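Local coordinates for periplasmic binding protein (Veillonella parvula, PDB 4OVK) that probably binds a solute in the periplasm and hands it to a partner ABC transporter, using two alpha/beta lobes bridged by a helix, at residues A[164-167]-A[168-172]; A[195-198]-A[199-203]; A[283-286]-A[287-291]; A[290-293]-A[294-298]; A[331-335]-A[336-340]. All coordinates share one frame; numbering follows the deposited sequence. Where two conformers were deposited one is given.

Contact 1 of 5, residues A[164-167]-A[168-172]; sequences EAYF and KQKNA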
loop_
_atom_site.group_PDB
_atom_site.type_symbol
_atom_site.label_atom_id
_atom_site.label_comp_id
_atom_site.label_asym_id
_atom_site.label_seq_id
_atom_site.Cartn_x
_atom_site.Cartn_y
_atom_site.Cartn_z
ATOM N N GLU A 164 -0.048 -10.289 11.569
ATOM C CA GLU A 164 -0.997 -9.698 12.519
ATOM C C GLU A 164 -0.871 -10.354 13.896
ATOM O O GLU A 164 -0.794 -9.663 14.907
ATOM C CB GLU A 164 -2.435 -9.815 11.993
ATOM C CG GLU A 164 -2.752 -8.781 10.927
ATOM C CD GLU A 164 -4.056 -9.043 10.194
ATOM O OE1 GLU A 164 -4.873 -9.859 10.689
ATOM O OE2 GLU A 164 -4.264 -8.423 9.118
ATOM N N ALA A 165 -0.823 -11.683 13.930
ATOM C CA ALA A 165 -0.695 -12.412 15.194
ATOM C C ALA A 165 0.618 -12.071 15.889
ATOM O O ALA A 165 0.641 -11.916 17.102
ATOM C CB ALA A 165 -0.789 -13.913 14.971
ATOM N N TYR A 166 1.703 -11.961 15.123
ATOM C CA TYR A 166 3.008 -11.578 15.695
ATOM C C TYR A 166 2.941 -10.211 16.383
ATOM O O TYR A 166 3.363 -10.061 17.524
ATOM C CB TYR A 166 4.089 -11.601 14.616
ATOM C CG TYR A 166 5.400 -10.950 15.007
ATOM C CD1 TYR A 166 6.371 -11.660 15.704
ATOM C CD2 TYR A 166 5.662 -9.624 14.685
ATOM C CE1 TYR A 166 7.572 -11.068 16.062
ATOM C CE2 TYR A 166 6.855 -9.022 15.038
ATOM C CZ TYR A 166 7.805 -9.756 15.742
ATOM O OH TYR A 166 8.994 -9.187 16.112
ATOM N N PHE A 167 2.391 -9.219 15.700
ATOM C CA PHE A 167 2.267 -7.885 16.295
ATOM C C PHE A 167 1.268 -7.841 17.463
ATOM O O PHE A 167 1.489 -7.115 18.424
ATOM C CB PHE A 167 1.967 -6.824 15.226
ATOM C CG PHE A 167 3.177 -6.448 14.412
ATOM C CD1 PHE A 167 4.108 -5.553 14.916
ATOM C CD2 PHE A 167 3.412 -7.023 13.173
ATOM C CE1 PHE A 167 5.242 -5.221 14.196
ATOM C CE2 PHE A 167 4.547 -6.700 12.445
ATOM C CZ PHE A 167 5.464 -5.800 12.958
ATOM N N LYS A 168 0.193 -8.629 17.414
ATOM C CA LYS A 168 -0.724 -8.667 18.562
ATOM C C LYS A 168 -0.020 -9.253 19.773
ATOM O O LYS A 168 -0.243 -8.806 20.900
ATOM C CB LYS A 168 -1.998 -9.476 18.280
ATOM C CG LYS A 168 -2.878 -8.917 17.170
ATOM C CD LYS A 168 -3.585 -7.628 17.558
ATOM C CE LYS A 168 -4.902 -7.897 18.260
ATOM N NZ LYS A 168 -5.506 -6.653 18.815
ATOM N N GLN A 169 0.835 -10.249 19.547
ATOM C CA GLN A 169 1.456 -10.962 20.657
ATOM C C GLN A 169 2.518 -10.059 21.266
ATOM O O GLN A 169 2.618 -9.964 22.462
ATOM C CB GLN A 169 2.062 -12.291 20.196
ATOM C CG GLN A 169 2.436 -13.250 21.322
ATOM C CD GLN A 169 3.785 -12.940 21.958
ATOM O OE1 GLN A 169 4.711 -12.450 21.297
ATOM N NE2 GLN A 169 3.901 -13.229 23.247
ATOM N N LYS A 170 3.291 -9.374 20.430
ATOM C CA LYS A 170 4.266 -8.415 20.948
ATOM C C LYS A 170 3.580 -7.317 21.765
ATOM O O LYS A 170 4.136 -6.831 22.749
ATOM C CB LYS A 170 5.096 -7.810 19.818
ATOM C CG LYS A 170 6.054 -8.791 19.165
ATOM C CD LYS A 170 7.195 -9.187 20.086
ATOM C CE LYS A 170 8.136 -10.156 19.387
ATOM N NZ LYS A 170 9.314 -10.472 20.233
ATOM N N ASN A 171 2.379 -6.928 21.352
ATOM C CA ASN A 171 1.555 -5.995 22.117
ATOM C C ASN A 171 2.291 -4.712 22.523
ATOM O O ASN A 171 2.201 -4.267 23.672
ATOM C CB ASN A 171 0.993 -6.708 23.354
ATOM C CG ASN A 171 -0.188 -5.977 23.972
ATOM O OD1 ASN A 171 -0.878 -5.203 23.311
ATOM N ND2 ASN A 171 -0.415 -6.216 25.247
ATOM N N ALA A 172 2.979 -4.106 21.556
ATOM C CA ALA A 172 3.797 -2.908 21.800
ATOM C C ALA A 172 2.968 -1.687 22.195
ATOM O O ALA A 172 3.492 -0.755 22.775
ATOM C CB ALA A 172 4.641 -2.588 20.570
HETATM O O HOH W 1 2.945 -4.861 18.796
#
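K170 N reaches back to Y166 O over 3.0 Å with an N-H...O angle of 168°, and K168 N bonds E164 O at 2.9 Å; these are i to i+4 bonds of the last turns of helix 150-170, which probably bridges the two lobes of the binding protein. N171, the first residue with non-helical torsions and a positive phi, still gives its N-H to F167 O. A water extends that end, donating to F167 O at 2.7 Å and accepting from A172 N at 2.9 Å.

Further out, Y166 and K170 share D303: Y166 OH hydrogen-bonds one carboxylate oxygen and K170 NZ forms a salt bridge with the other. Their aliphatic and aromatic parts meet on the way. Y166 CG lies anti to its backbone N (chi1 168°), which stands the ring out from the helix, beneath the lysine chain. K170 bends at chi2 and then runs straight. Its CG sits over the ring face as a CH-pi contact, 4.1 Å from the centroid and 17° off the normal. F167 instead faces inward, against F301 and helix 285-296. At the ring's far end, K170 CE lies 3.5 Å from Y166 CE1.

Contact 2 of 5, residues A[195-198]-A[199-203]; sequences NSVN and QLMIT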
loop_
_atom_site.group_PDB
_atom_site.type_symbol
_atom_site.label_atom_id
_atom_site.label_comp_id
_atom_site.label_asym_id
_atom_site.label_seq_id
_atom_site.Cartn_x
_atom_site.Cartn_y
_atom_site.Cartn_z
ATOM N N ASN A 195 -8.254 9.199 11.911
ATOM C CA ASN A 195 -9.019 8.250 11.098
ATOM C C ASN A 195 -8.147 7.485 10.103
ATOM O O ASN A 195 -8.654 6.637 9.381
ATOM C CB ASN A 195 -10.153 8.961 10.360
ATOM C CG ASN A 195 -11.126 9.633 11.303
ATOM O OD1 ASN A 195 -11.330 10.845 11.248
ATOM N ND2 ASN A 195 -11.725 8.850 12.182
ATOM N N SER A 196 -6.843 7.763 10.072
ATOM C CA SER A 196 -5.944 7.088 9.124
ATOM C C SER A 196 -5.484 5.732 9.630
ATOM O O SER A 196 -5.309 5.524 10.835
ATOM C CB SER A 196 -4.704 7.938 8.847
ATOM O OG SER A 196 -3.910 8.057 10.013
ATOM N N VAL A 197 -5.263 4.815 8.694
ATOM C CA VAL A 197 -4.595 3.553 9.001
ATOM C C VAL A 197 -3.176 3.795 9.528
ATOM O O VAL A 197 -2.660 3.006 10.324
ATOM C CB VAL A 197 -4.541 2.622 7.771
ATOM C CG1 VAL A 197 -3.694 3.232 6.652
ATOM C CG2 VAL A 197 -4.033 1.238 8.168
ATOM N N ASN A 198 -2.555 4.889 9.102
ATOM C CA ASN A 198 -1.204 5.224 9.576
ATOM C C ASN A 198 -1.139 5.373 11.105
ATOM O O ASN A 198 -0.160 4.969 11.731
ATOM C CB ASN A 198 -0.689 6.510 8.910
ATOM C CG ASN A 198 -0.835 6.487 7.403
ATOM O OD1 ASN A 198 -1.936 6.656 6.867
ATOM N ND2 ASN A 198 0.262 6.271 6.712
ATOM N N GLN A 199 -2.179 5.942 11.712
ATOM C CA GLN A 199 -2.195 6.066 13.179
ATOM C C GLN A 199 -2.389 4.704 13.852
ATOM O O GLN A 199 -1.778 4.437 14.890
ATOM C CB GLN A 199 -3.215 7.099 13.657
ATOM C CG GLN A 199 -2.784 8.522 13.309
ATOM C CD GLN A 199 -3.230 9.589 14.301
ATOM O OE1 GLN A 199 -3.768 9.300 15.384
ATOM N NE2 GLN A 199 -3.002 10.849 13.927
ATOM N N LEU A 200 -3.200 3.841 13.242
ATOM C CA LEU A 200 -3.336 2.463 13.714
ATOM C C LEU A 200 -1.983 1.756 13.653
ATOM O O LEU A 200 -1.627 1.030 14.572
ATOM C CB LEU A 200 -4.362 1.665 12.891
ATOM C CG LEU A 200 -5.814 2.145 12.904
ATOM C CD1 LEU A 200 -6.654 1.221 12.029
ATOM C CD2 LEU A 200 -6.377 2.223 14.318
HETATM N N MSE A 201 -1.233 1.976 12.572
HETATM C CA MSE A 201 0.077 1.314 12.394
HETATM C C MSE A 201 1.070 1.846 13.417
HETATM O O MSE A 201 1.850 1.085 14.000
HETATM C CB MSE A 201 0.592 1.450 10.946
HETATM C CG MSE A 201 -0.162 0.492 10.015
HETATM SE SE MSE A 201 0.754 0.313 8.276
HETATM C CE MSE A 201 0.289 2.189 7.910
ATOM N N ILE A 202 1.039 3.147 13.670
ATOM C CA ILE A 202 1.902 3.740 14.707
ATOM C C ILE A 202 1.607 3.118 16.085
ATOM O O ILE A 202 2.532 2.732 16.831
ATOM C CB ILE A 202 1.770 5.284 14.732
ATOM C CG1 ILE A 202 2.509 5.885 13.529
ATOM C CG2 ILE A 202 2.332 5.870 16.029
ATOM C CD1 ILE A 202 2.230 7.356 13.284
ATOM N N THR A 203 0.320 2.988 16.405
ATOM C CA THR A 203 -0.090 2.426 17.692
ATOM C C THR A 203 0.339 0.961 17.796
ATOM O O THR A 203 0.882 0.553 18.814
ATOM C CB THR A 203 -1.615 2.536 17.895
ATOM O OG1 THR A 203 -1.986 3.918 17.994
ATOM C CG2 THR A 203 -2.058 1.806 19.164
#
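Q199 N gives its hydrogen to S196 OG at 3.2 Å with an N-H...O angle of 148°, a capping bond that places S196 at the N-cap of helix 197-204. S196 OG stands between its own backbone N and carbonyl carbon (chi1 66°), the rotation that brings it under the first turn, and it is hydrogen-bonded to G193 O as well. A weak second bond runs from Q199 N to S196 O. Q199 CG packs 3.5 Å from S196 OG, while Q199 NE2 is held by A192 O and A211 O.

The dense side of the turn carries N198, M201 and I202. The I202 N to N198 O bond is 2.9 Å long, and I202 CG1 approaches the same oxygen, 3.3 Å from N198 O. M201, a selenomethionine, bends at chi3 (-68°), so that its CE folds back to 3.8 Å from N198 CA and 4.3 Å from V197 CG1; beyond it comes helix 285-296. The other side is looser. L200 is exposed and touches back mainly through its CB, 3.4 Å from V197 O; beyond CG it makes no close approach to residues 195-198.

Taken with the parallel neighbouring strands 180-184 and 208-209 that it joins, this serine-capped start belongs to the helix of a beta-alpha-beta crossover in the second lobe.

Contact 3 of 5, residues A[283-286]-A[287-291]; sequences VETP and LMMKW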
loop_
_atom_site.group_PDB
_atom_site.type_symbol
_atom_site.label_atom_id
_atom_site.label_comp_id
_atom_site.label_asym_id
_atom_site.label_seq_id
_atom_site.Cartn_x
_atom_site.Cartn_y
_atom_site.Cartn_z
ATOM N N VAL A 283 -0.430 -5.396 -0.385
ATOM C CA VAL A 283 0.004 -6.784 -0.231
ATOM C C VAL A 283 1.311 -6.908 0.610
ATOM O O VAL A 283 1.558 -7.905 1.282
ATOM C CB VAL A 283 0.103 -7.456 -1.626
ATOM C CG1 VAL A 283 1.464 -7.237 -2.275
ATOM C CG2 VAL A 283 -0.218 -8.924 -1.531
ATOM N N GLU A 284 2.105 -5.855 0.607
ATOM C CA GLU A 284 3.370 -5.803 1.343
ATOM C C GLU A 284 3.263 -5.110 2.728
ATOM O O GLU A 284 4.273 -4.884 3.392
ATOM C CB GLU A 284 4.412 -5.123 0.466
ATOM C CG GLU A 284 4.660 -5.891 -0.829
ATOM C CD GLU A 284 5.544 -5.182 -1.833
ATOM O OE1 GLU A 284 5.716 -3.953 -1.754
ATOM O OE2 GLU A 284 6.026 -5.861 -2.753
ATOM N N THR A 285 2.056 -4.798 3.177
ATOM C CA THR A 285 1.868 -4.142 4.482
ATOM C C THR A 285 2.630 -4.797 5.654
ATOM O O THR A 285 3.196 -4.072 6.479
ATOM C CB THR A 285 0.382 -3.969 4.832
ATOM O OG1 THR A 285 -0.212 -3.048 3.909
ATOM C CG2 THR A 285 0.201 -3.433 6.253
ATOM N N PRO A 286 2.672 -6.135 5.727
ATOM C CA PRO A 286 3.469 -6.721 6.821
ATOM C C PRO A 286 4.945 -6.290 6.838
ATOM O O PRO A 286 5.557 -6.224 7.918
ATOM C CB PRO A 286 3.347 -8.229 6.570
ATOM C CG PRO A 286 2.044 -8.379 5.905
ATOM C CD PRO A 286 1.900 -7.174 5.009
ATOM N N LEU A 287 5.511 -6.011 5.667
ATOM C CA LEU A 287 6.895 -5.531 5.581
ATOM C C LEU A 287 7.010 -4.087 6.091
ATOM O O LEU A 287 7.975 -3.718 6.777
ATOM C CB LEU A 287 7.428 -5.658 4.152
ATOM C CG LEU A 287 7.476 -7.106 3.656
ATOM C CD1 LEU A 287 7.625 -7.145 2.156
ATOM C CD2 LEU A 287 8.590 -7.925 4.333
HETATM N N MSE A 288 6.000 -3.277 5.794
HETATM C CA MSE A 288 5.931 -1.922 6.330
HETATM C C MSE A 288 5.850 -1.942 7.841
HETATM O O MSE A 288 6.507 -1.151 8.505
HETATM C CB MSE A 288 4.733 -1.202 5.736
HETATM C CG MSE A 288 4.487 0.161 6.368
HETATM SE SE MSE A 288 6.033 1.372 6.192
HETATM C CE MSE A 288 5.018 3.054 6.172
HETATM N N MSE A 289 5.065 -2.858 8.400
HETATM C CA MSE A 289 4.920 -2.960 9.857
HETATM C C MSE A 289 6.249 -3.328 10.500
HETATM O O MSE A 289 6.635 -2.800 11.557
HETATM C CB MSE A 289 3.858 -4.001 10.200
HETATM C CG MSE A 289 2.506 -3.546 9.713
HETATM SE SE MSE A 289 1.757 -2.284 11.002
HETATM C CE MSE A 289 0.065 -3.295 11.048
ATOM N N LYS A 290 6.985 -4.203 9.834
ATOM C CA LYS A 290 8.305 -4.596 10.307
ATOM C C LYS A 290 9.321 -3.453 10.285
ATOM O O LYS A 290 10.085 -3.298 11.240
ATOM C CB LYS A 290 8.808 -5.811 9.550
ATOM C CG LYS A 290 8.167 -7.085 10.084
ATOM C CD LYS A 290 8.602 -8.341 9.368
ATOM C CE LYS A 290 8.253 -9.541 10.244
ATOM N NZ LYS A 290 8.644 -10.854 9.665
ATOM N N TRP A 291 9.287 -2.633 9.240
ATOM C CA TRP A 291 10.130 -1.447 9.155
ATOM C C TRP A 291 9.815 -0.486 10.311
ATOM O O TRP A 291 10.729 -0.054 11.025
ATOM C CB TRP A 291 9.957 -0.776 7.794
ATOM C CG TRP A 291 10.780 0.427 7.565
ATOM C CD1 TRP A 291 12.106 0.464 7.234
ATOM C CD2 TRP A 291 10.343 1.785 7.632
ATOM N NE1 TRP A 291 12.522 1.763 7.104
ATOM C CE2 TRP A 291 11.452 2.593 7.330
ATOM C CE3 TRP A 291 9.119 2.399 7.912
ATOM C CZ2 TRP A 291 11.371 3.980 7.308
ATOM C CZ3 TRP A 291 9.041 3.768 7.895
ATOM C CH2 TRP A 291 10.153 4.547 7.571
#
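E284 O receives the first two backbone bonds of helix 285-296, a short one from L287 N at 2.8 Å and a weak one from M288 N at 3.4 Å. The L287 donor stands 42° out of the carbonyl plane, consistent with an i to i+3 bond in the first turn. Regular i to i+4 bonding follows: M289 N meets T285 O at 2.9 Å, nearly along the C=O axis, and K290 N bonds P286 O. P286 occupies the first turn, where its lack of an N-H costs no helical bond.

Of the side chains, L287 turns back over the cap, its CD1 4.2 Å from E284 CB. E284 extends away from this touch, and its buried carboxylate is gripped elsewhere: OE1 by W278 NE1 and I275 N, OE2 by Y318 OH. T285 and the selenomethionine M289 run alongside each other in the same direction. T285 CG2 is anti to the backbone N (chi1 -66° for OG1), which puts the methyl 4.2 Å from M289 CG and leaves OG1 to bond N282 N. K290 keeps its chain extended, laying CG 3.5 Å from P286 O, and carries NZ to a salt bridge with D309; a triethylene glycol, probably from the crystallisation liquor, also accepts from NZ.

P286 packs on H160 and S163, and L287 on Y159, all of helix 150-170. In this buried helix N-terminus E284 holds the N-cap position by its backbone, the carboxylate being bound elsewhere, and a proline fills the first turn.

Contact 4 of 5, residues A[290-293]-A[294-298]; sequences KWMG and QLIQP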
loop_
_atom_site.group_PDB
_atom_site.type_symbol
_atom_site.label_atom_id
_atom_site.label_comp_id
_atom_site.label_asym_id
_atom_site.label_seq_id
_atom_site.Cartn_x
_atom_site.Cartn_y
_atom_site.Cartn_z
ATOM N N LYS A 290 6.985 -4.203 9.834
ATOM C CA LYS A 290 8.305 -4.596 10.307
ATOM C C LYS A 290 9.321 -3.453 10.285
ATOM O O LYS A 290 10.085 -3.298 11.240
ATOM C CB LYS A 290 8.808 -5.811 9.550
ATOM C CG LYS A 290 8.167 -7.085 10.084
ATOM C CD LYS A 290 8.602 -8.341 9.368
ATOM C CE LYS A 290 8.253 -9.541 10.244
ATOM N NZ LYS A 290 8.644 -10.854 9.665
ATOM N N TRP A 291 9.287 -2.633 9.240
ATOM C CA TRP A 291 10.130 -1.447 9.155
ATOM C C TRP A 291 9.815 -0.486 10.311
ATOM O O TRP A 291 10.729 -0.054 11.025
ATOM C CB TRP A 291 9.957 -0.776 7.794
ATOM C CG TRP A 291 10.780 0.427 7.565
ATOM C CD1 TRP A 291 12.106 0.464 7.234
ATOM C CD2 TRP A 291 10.343 1.785 7.632
ATOM N NE1 TRP A 291 12.522 1.763 7.104
ATOM C CE2 TRP A 291 11.452 2.593 7.330
ATOM C CE3 TRP A 291 9.119 2.399 7.912
ATOM C CZ2 TRP A 291 11.371 3.980 7.308
ATOM C CZ3 TRP A 291 9.041 3.768 7.895
ATOM C CH2 TRP A 291 10.153 4.547 7.571
HETATM N N MSE A 292 8.533 -0.186 10.515
HETATM C CA MSE A 292 8.115 0.758 11.551
HETATM C C MSE A 292 8.466 0.250 12.923
HETATM O O MSE A 292 8.949 1.007 13.768
HETATM C CB MSE A 292 6.608 1.001 11.479
HETATM C CG MSE A 292 6.277 1.743 10.188
HETATM SE SE MSE A 292 4.359 2.145 10.143
HETATM C CE MSE A 292 4.316 3.129 11.841
ATOM N N GLY A 293 8.224 -1.031 13.162
ATOM C CA GLY A 293 8.545 -1.645 14.463
ATOM C C GLY A 293 9.996 -1.447 14.861
ATOM O O GLY A 293 10.317 -1.100 16.016
ATOM N N GLN A 294 10.890 -1.659 13.912
ATOM C CA GLN A 294 12.304 -1.499 14.211
ATOM C C GLN A 294 12.756 -0.039 14.348
ATOM O O GLN A 294 13.770 0.213 14.974
ATOM C CB GLN A 294 13.174 -2.287 13.243
ATOM C CG GLN A 294 13.086 -3.763 13.562
ATOM C CD GLN A 294 14.044 -4.631 12.790
ATOM O OE1 GLN A 294 14.471 -4.293 11.681
ATOM N NE2 GLN A 294 14.369 -5.789 13.371
ATOM N N LEU A 295 12.010 0.905 13.775
ATOM C CA LEU A 295 12.264 2.321 14.025
ATOM C C LEU A 295 11.782 2.718 15.409
ATOM O O LEU A 295 12.463 3.424 16.119
ATOM C CB LEU A 295 11.558 3.218 13.004
ATOM C CG LEU A 295 12.071 3.228 11.571
ATOM C CD1 LEU A 295 11.222 4.194 10.748
ATOM C CD2 LEU A 295 13.541 3.591 11.535
ATOM N N ILE A 296 10.594 2.254 15.787
ATOM C CA ILE A 296 9.906 2.801 16.958
ATOM C C ILE A 296 10.266 2.047 18.253
ATOM O O ILE A 296 10.579 2.683 19.273
ATOM C CB ILE A 296 8.385 2.842 16.709
ATOM C CG1 ILE A 296 8.095 3.732 15.486
ATOM C CG2 ILE A 296 7.659 3.333 17.957
ATOM C CD1 ILE A 296 6.669 3.694 14.972
ATOM N N GLN A 297 10.232 0.713 18.211
ATOM C CA GLN A 297 10.557 -0.126 19.371
ATOM C C GLN A 297 11.530 -1.236 18.989
ATOM O O GLN A 297 11.169 -2.411 19.013
ATOM C CB GLN A 297 9.293 -0.761 19.957
ATOM C CG GLN A 297 8.270 0.229 20.475
ATOM C CD GLN A 297 8.678 0.924 21.764
ATOM O OE1 GLN A 297 9.707 0.616 22.388
ATOM N NE2 GLN A 297 7.847 1.856 22.188
ATOM N N PRO A 298 12.770 -0.876 18.637
ATOM C CA PRO A 298 13.724 -1.889 18.193
ATOM C C PRO A 298 14.035 -2.982 19.224
ATOM O O PRO A 298 14.359 -4.102 18.832
ATOM C CB PRO A 298 14.988 -1.069 17.876
ATOM C CG PRO A 298 14.845 0.177 18.667
ATOM C CD PRO A 298 13.374 0.468 18.671
#
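L295 N meets W291 O in the carbonyl plane at 3.2 Å, I296 N bonds M292 O at 2.9 Å and Q297 N bonds G293 O at 2.8 Å, closing the last turn of helix 285-296 before Q297 leaves helical torsions.

One branch of L295 carries the side-chain contact. Its CD1 lies over the six-membered ring of W291, 3.4 Å from the centroid and 16° off the normal, a close CH-pi contact. CZ2 and CH2 of W291 are the ring atoms nearest to L295 CD1, both at 3.4 Å. With W291 CG anti to the backbone N (chi1 -179°), the indole projects outward next to L295. Its ring also meets that of F341, the planes about 30° apart. Replacing W291 by an alanine would probably leave L295 CD1 and F341 without the ring they rest on and open a gap beside Y269.

I296 hugs the backbone, with CG1 3.3 Å from M292 O. Q294 instead stretches out, and its NE2 is hydrogen-bonded to both F301 O and Y304 O. This division of labour is consistent with an amphipathic helix end: aromatic and aliphatic carbon holds one flank, amide hydrogen bonds to the following loop hold another.

Contact 5 of 5, residues A[331-335]-A[336-340]; sequences LNISI and NNTPT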
loop_
_atom_site.group_PDB
_atom_site.type_symbol
_atom_site.label_atom_id
_atom_site.label_comp_id
_atom_site.label_asym_id
_atom_site.label_seq_id
_atom_site.Cartn_x
_atom_site.Cartn_y
_atom_site.Cartn_z
ATOM N N LEU A 331 13.883 0.424 0.558
ATOM C CA LEU A 331 13.846 0.769 1.976
ATOM C C LEU A 331 14.451 2.147 2.293
ATOM O O LEU A 331 14.500 2.526 3.458
ATOM C CB LEU A 331 14.567 -0.317 2.789
ATOM C CG LEU A 331 13.959 -1.724 2.787
ATOM C CD1 LEU A 331 14.786 -2.688 3.629
ATOM C CD2 LEU A 331 12.524 -1.656 3.301
ATOM N N ASN A 332 14.874 2.894 1.267
ATOM C CA ASN A 332 15.444 4.235 1.452
ATOM C C ASN A 332 16.621 4.215 2.444
ATOM O O ASN A 332 16.733 5.092 3.300
ATOM C CB ASN A 332 14.348 5.206 1.926
ATOM C CG ASN A 332 13.318 5.492 0.848
ATOM O OD1 ASN A 332 13.667 5.682 -0.298
ATOM N ND2 ASN A 332 12.042 5.524 1.221
ATOM N N ILE A 333 17.493 3.217 2.314
ATOM C CA ILE A 333 18.576 3.004 3.286
ATOM C C ILE A 333 19.561 4.171 3.266
ATOM O O ILE A 333 19.890 4.711 4.327
ATOM C CB ILE A 333 19.245 1.633 3.088
ATOM C CG1 ILE A 333 18.248 0.537 3.524
ATOM C CG2 ILE A 333 20.578 1.536 3.843
ATOM C CD1 ILE A 333 18.693 -0.881 3.249
ATOM N N SER A 334 19.999 4.572 2.074
ATOM C CA SER A 334 20.909 5.714 1.938
ATOM C C SER A 334 20.215 7.022 2.269
ATOM O O SER A 334 20.783 7.871 2.981
ATOM C CB SER A 334 21.495 5.796 0.522
ATOM O OG SER A 334 22.360 4.702 0.271
ATOM N N ILE A 335 19.003 7.186 1.740
ATOM C CA ILE A 335 18.203 8.385 1.959
ATOM C C ILE A 335 17.958 8.635 3.447
ATOM O O ILE A 335 18.077 9.771 3.925
ATOM C CB ILE A 335 16.864 8.309 1.156
ATOM C CG1 ILE A 335 17.146 8.543 -0.337
ATOM C CG2 ILE A 335 15.831 9.308 1.661
ATOM C CD1 ILE A 335 15.972 8.264 -1.259
ATOM N N ASN A 336 17.651 7.569 4.177
ATOM C CA ASN A 336 17.328 7.659 5.599
ATOM C C ASN A 336 18.509 7.482 6.551
ATOM O O ASN A 336 18.348 7.643 7.753
ATOM C CB ASN A 336 16.281 6.601 5.949
ATOM C CG ASN A 336 14.931 6.923 5.374
ATOM O OD1 ASN A 336 14.680 8.044 4.926
ATOM N ND2 ASN A 336 14.051 5.934 5.370
ATOM N N ASN A 337 19.680 7.160 6.009
ATOM C CA ASN A 337 20.851 6.827 6.812
ATOM C C ASN A 337 20.497 5.793 7.890
ATOM O O ASN A 337 20.730 6.011 9.088
ATOM C CB ASN A 337 21.469 8.096 7.429
ATOM C CG ASN A 337 22.882 7.874 7.936
ATOM O OD1 ASN A 337 23.564 6.916 7.549
ATOM N ND2 ASN A 337 23.331 8.761 8.818
ATOM N N THR A 338 19.938 4.664 7.440
ATOM C CA THR A 338 19.582 3.533 8.317
ATOM C C THR A 338 20.339 2.304 7.852
ATOM O O THR A 338 19.737 1.386 7.272
ATOM C CB THR A 338 18.070 3.203 8.267
ATOM O OG1 THR A 338 17.656 3.000 6.905
ATOM C CG2 THR A 338 17.250 4.315 8.884
ATOM N N PRO A 339 21.661 2.266 8.101
ATOM C CA PRO A 339 22.465 1.182 7.520
ATOM C C PRO A 339 22.238 -0.203 8.122
ATOM O O PRO A 339 22.764 -1.180 7.591
ATOM C CB PRO A 339 23.906 1.624 7.785
ATOM C CG PRO A 339 23.809 2.528 8.970
ATOM C CD PRO A 339 22.484 3.236 8.846
ATOM N N THR A 340 21.489 -0.293 9.219
ATOM C CA THR A 340 21.265 -1.583 9.867
ATOM C C THR A 340 20.157 -2.363 9.182
ATOM O O THR A 340 19.979 -3.536 9.463
ATOM C CB THR A 340 20.940 -1.450 11.367
ATOM O OG1 THR A 340 19.695 -0.772 11.531
ATOM C CG2 THR A 340 22.042 -0.694 12.098
HETATM O O HOH W 2 14.946 3.140 6.060
#
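A Schellman motif ends the short, weakly bonded helix 333-336: T338 N turns back to I333 O at 3.1 Å with an N-H...O angle of 163°, and N337 N makes a weak bond to S334 O at 3.3 Å. N337, the C-prime residue, has the positive phi that lets the chain reverse. Inside the turn, N336 N bonds N332 O at 2.8 Å. I333 CG2 packs against the outgoing backbone, 3.5 Å from T338 O.

N336 folds its amide back over the start of the turn. With CG anti to the carbonyl carbon (chi1 -71°), its ND2 comes to 3.5 Å from N332 CB. N336 OD1 accepts from K270 N and N332 ND2 donates to K270 O, gripping the backbone of one residue at the end of strand 268-270 in the second parallel sheet. The C-terminal segment is thereby tied to the outermost strand of that sheet.

T338 OG1 sits between its backbone N and carbonyl carbon (chi1 54°), turned toward I333. An alanine in place of N336 would probably leave K270 N without its acceptor and a bound water with one partner fewer. Three polar groups meet at this water, which donates to L331 O at 2.7 Å, accepts from N336 ND2 at 3.0 Å and lies 2.8 Å from T338 OG1.

From the N terminus the five contacts run in series, except that contacts 3 and 4 overlap; none nests or crosses, and each closes no more than a helical turn or a cap. Contact 1 ends helix 150-170; contact 2 starts helix 197-204. Contacts 3 and 4, sharing K290 and W291, cover helix 285-296 from its start to its end, and contact 5 closes the short helix 333-336 near the C terminus and joins it to strand 268-270. In space the 285-296 helix is the hub: F167 of contact 1 touches M289 and K290, M201 of contact 2 meets M289, and W291 CZ2 lies 3.8 Å from N336 ND2 of contact 5.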